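Methanogen homoaconitase small subunit (Methanocaldococcus jannaschii, PDB 2PKP) forms, with its large-subunit partner, a hydro-lyase that converts homocitrate to homoisocitrate through cis-homoaconitate and accepts other cis-unsaturated tricarboxylic acids. Local coordinates at residues A18-P21 with G22-R26. Sequence-based numbering, arbitrary orientation.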
ATOM      1  N   ALA A  18       4.313   6.662 -23.438  1.00 29.96           N
ATOM      2  CA  ALA A  18       5.571   6.232 -22.848  1.00 27.63           C
ATOM      3  C   ALA A  18       5.220   5.407 -21.612  1.00 25.68           C
ATOM      4  O   ALA A  18       5.855   4.396 -21.324  1.00 26.47           O
ATOM      5  CB  ALA A  18       6.405   7.440 -22.450  1.00 24.88           C
ATOM      6  N   ILE A  19       4.186   5.844 -20.900  1.00 23.82           N
ATOM      7  CA  ILE A  19       3.735   5.170 -19.690  1.00 24.10           C
ATOM      8  C   ILE A  19       3.128   3.801 -19.994  1.00 24.98           C
ATOM      9  O   ILE A  19       3.411   2.818 -19.307  1.00 22.88           O
ATOM     10  CB  ILE A  19       2.701   6.046 -18.934  1.00 22.92           C
ATOM     11  CG1 ILE A  19       3.380   7.328 -18.443  1.00 20.78           C
ATOM     12  CG2 ILE A  19       2.095   5.275 -17.766  1.00 22.26           C
ATOM     13  CD1 ILE A  19       2.423   8.341 -17.851  1.00 18.11           C
ATOM     14  N   ILE A  20       2.292   3.743 -21.022  1.00 25.63           N
ATOM     15  CA  ILE A  20       1.651   2.494 -21.422  1.00 26.72           C
ATOM     16  C   ILE A  20       1.333   2.565 -22.917  1.00 29.50           C
ATOM     17  O   ILE A  20       0.273   3.036 -23.319  1.00 31.72           O
ATOM     18  CB  ILE A  20       0.354   2.235 -20.599  1.00 23.95           C
ATOM     19  CG1 ILE A  20      -0.299   0.920 -21.039  1.00 25.34           C
ATOM     20  CG2 ILE A  20      -0.614   3.394 -20.749  1.00 23.78           C
ATOM     21  CD1 ILE A  20       0.507  -0.313 -20.699  1.00 23.21           C
ATOM     22  N   PRO A  21       2.271   2.110 -23.759  1.00 32.98           N
ATOM     23  CA  PRO A  21       2.125   2.109 -25.218  1.00 35.90           C
ATOM     24  C   PRO A  21       0.744   1.687 -25.712  1.00 37.94           C
ATOM     25  O   PRO A  21       0.164   0.717 -25.224  1.00 37.51           O
ATOM     26  CB  PRO A  21       3.221   1.155 -25.662  1.00 34.65           C
ATOM     27  CG  PRO A  21       4.311   1.472 -24.679  1.00 34.41           C
ATOM     28  CD  PRO A  21       3.560   1.513 -23.366  1.00 31.95           C
ATOM     29  N   GLY A  22       0.230   2.431 -26.689  1.00 41.67           N
ATOM     30  CA  GLY A  22      -1.082   2.157 -27.252  1.00 43.25           C
ATOM     31  C   GLY A  22      -1.423   0.710 -27.573  1.00 46.10           C
ATOM     32  O   GLY A  22      -2.532   0.268 -27.278  1.00 46.23           O
ATOM     33  N   PRO A  23      -0.500  -0.061 -28.171  1.00 47.48           N
ATOM     34  CA  PRO A  23      -0.796  -1.459 -28.500  1.00 50.49           C
ATOM     35  C   PRO A  23      -1.250  -2.343 -27.342  1.00 52.48           C
ATOM     36  O   PRO A  23      -2.029  -3.278 -27.544  1.00 54.93           O
ATOM     37  CB  PRO A  23       0.509  -1.948 -29.133  1.00 50.52           C
ATOM     38  CG  PRO A  23       1.548  -1.091 -28.478  1.00 50.89           C
ATOM     39  CD  PRO A  23       0.892   0.267 -28.514  1.00 48.31           C
ATOM     40  N   TYR A  24      -0.777  -2.055 -26.134  1.00 53.73           N
ATOM     41  CA  TYR A  24      -1.152  -2.858 -24.975  1.00 53.31           C
ATOM     42  C   TYR A  24      -2.550  -2.534 -24.465  1.00 55.20           C
ATOM     43  O   TYR A  24      -3.111  -3.278 -23.665  1.00 55.72           O
ATOM     44  CB  TYR A  24      -0.149  -2.659 -23.841  1.00 51.01           C
ATOM     45  CG  TYR A  24       1.278  -2.980 -24.213  1.00 48.02           C
ATOM     46  CD1 TYR A  24       2.230  -1.970 -24.332  1.00 47.58           C
ATOM     47  CD2 TYR A  24       1.682  -4.297 -24.435  1.00 48.33           C
ATOM     48  CE1 TYR A  24       3.551  -2.258 -24.660  1.00 44.92           C
ATOM     49  CE2 TYR A  24       3.004  -4.599 -24.766  1.00 46.36           C
ATOM     50  CZ  TYR A  24       3.931  -3.573 -24.875  1.00 45.99           C
ATOM     51  OH  TYR A  24       5.240  -3.858 -25.190  1.00 47.33           O
ATOM     52  N   LEU A  25      -3.111  -1.426 -24.933  1.00 58.02           N
ATOM     53  CA  LEU A  25      -4.439  -1.007 -24.503  1.00 61.79           C
ATOM     54  C   LEU A  25      -5.533  -2.024 -24.824  1.00 65.19           C
ATOM     55  O   LEU A  25      -6.690  -1.840 -24.442  1.00 64.68           O
ATOM     56  CB  LEU A  25      -4.783   0.344 -25.136  1.00 60.61           C
ATOM     57  CG  LEU A  25      -3.791   1.469 -24.826  1.00 61.28           C
ATOM     58  CD1 LEU A  25      -4.222   2.746 -25.524  1.00 61.07           C
ATOM     59  CD2 LEU A  25      -3.711   1.684 -23.325  1.00 60.39           C
ATOM     60  N   ARG A  26      -5.169  -3.096 -25.519  1.00 67.38           N
ATOM     61  CA  ARG A  26      -6.138  -4.125 -25.876  1.00 70.76           C
ATOM     62  C   ARG A  26      -6.149  -5.246 -24.841  1.00 70.26           C
ATOM     63  O   ARG A  26      -5.988  -6.418 -25.179  1.00 70.79           O
ATOM     64  CB  ARG A  26      -5.821  -4.695 -27.266  1.00 74.18           C
ATOM     65  CG  ARG A  26      -5.744  -3.637 -28.361  1.00 80.38           C
ATOM     66  CD  ARG A  26      -5.613  -4.247 -29.753  1.00 86.17           C
ATOM     67  NE  ARG A  26      -6.828  -4.947 -30.169  1.00 91.23           N
ATOM     68  CZ  ARG A  26      -7.038  -5.427 -31.392  1.00 93.04           C
ATOM     69  NH1 ARG A  26      -6.113  -5.286 -32.333  1.00 93.83           N
ATOM     70  NH2 ARG A  26      -8.176  -6.046 -31.678  1.00 93.61           N
TER
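P21 meets Y24 twice, once through the backbone and once through the side chain. Y24 N donates to P21 O over 3.1 Å, with an N-H...O angle of 148° and the donor standing above the carbonyl plane. The side chains lie alongside each other, P21 CB 3.5 Å from Y24 CD1, while P21 CG reaches the ring edge in the ring plane. P23 CG sits over one face of the phenol, offset toward its rim. I20 extends CG1 anti to its backbone N (chi1 180°), which carries CD1 to 4.0 Å from Y24 CB and leaves CG1 4.2 Å from L25 CD2; its side chain crosses those of Y24 and L25 at an angle. Two successive i to i+3 bonds, Y24 N to P21 O and L25 N to G22 O (3.0 Å), mark a short 3-10 turn spanning G22 to Y24, in the loop after helix 16-19. Y24 at its end opens the YLRT motif, whose R26, critical for substrate specificity, is poorly ordered here. The Y24 ring also stacks with that of H36. Replacing Y24 by an alanine would probably leave P21 without the ring edge it packs against and H36 without its stacking partner. Farther out, helix 68-75 lies behind I20 and L25, which touch A70 and Q69 respectively.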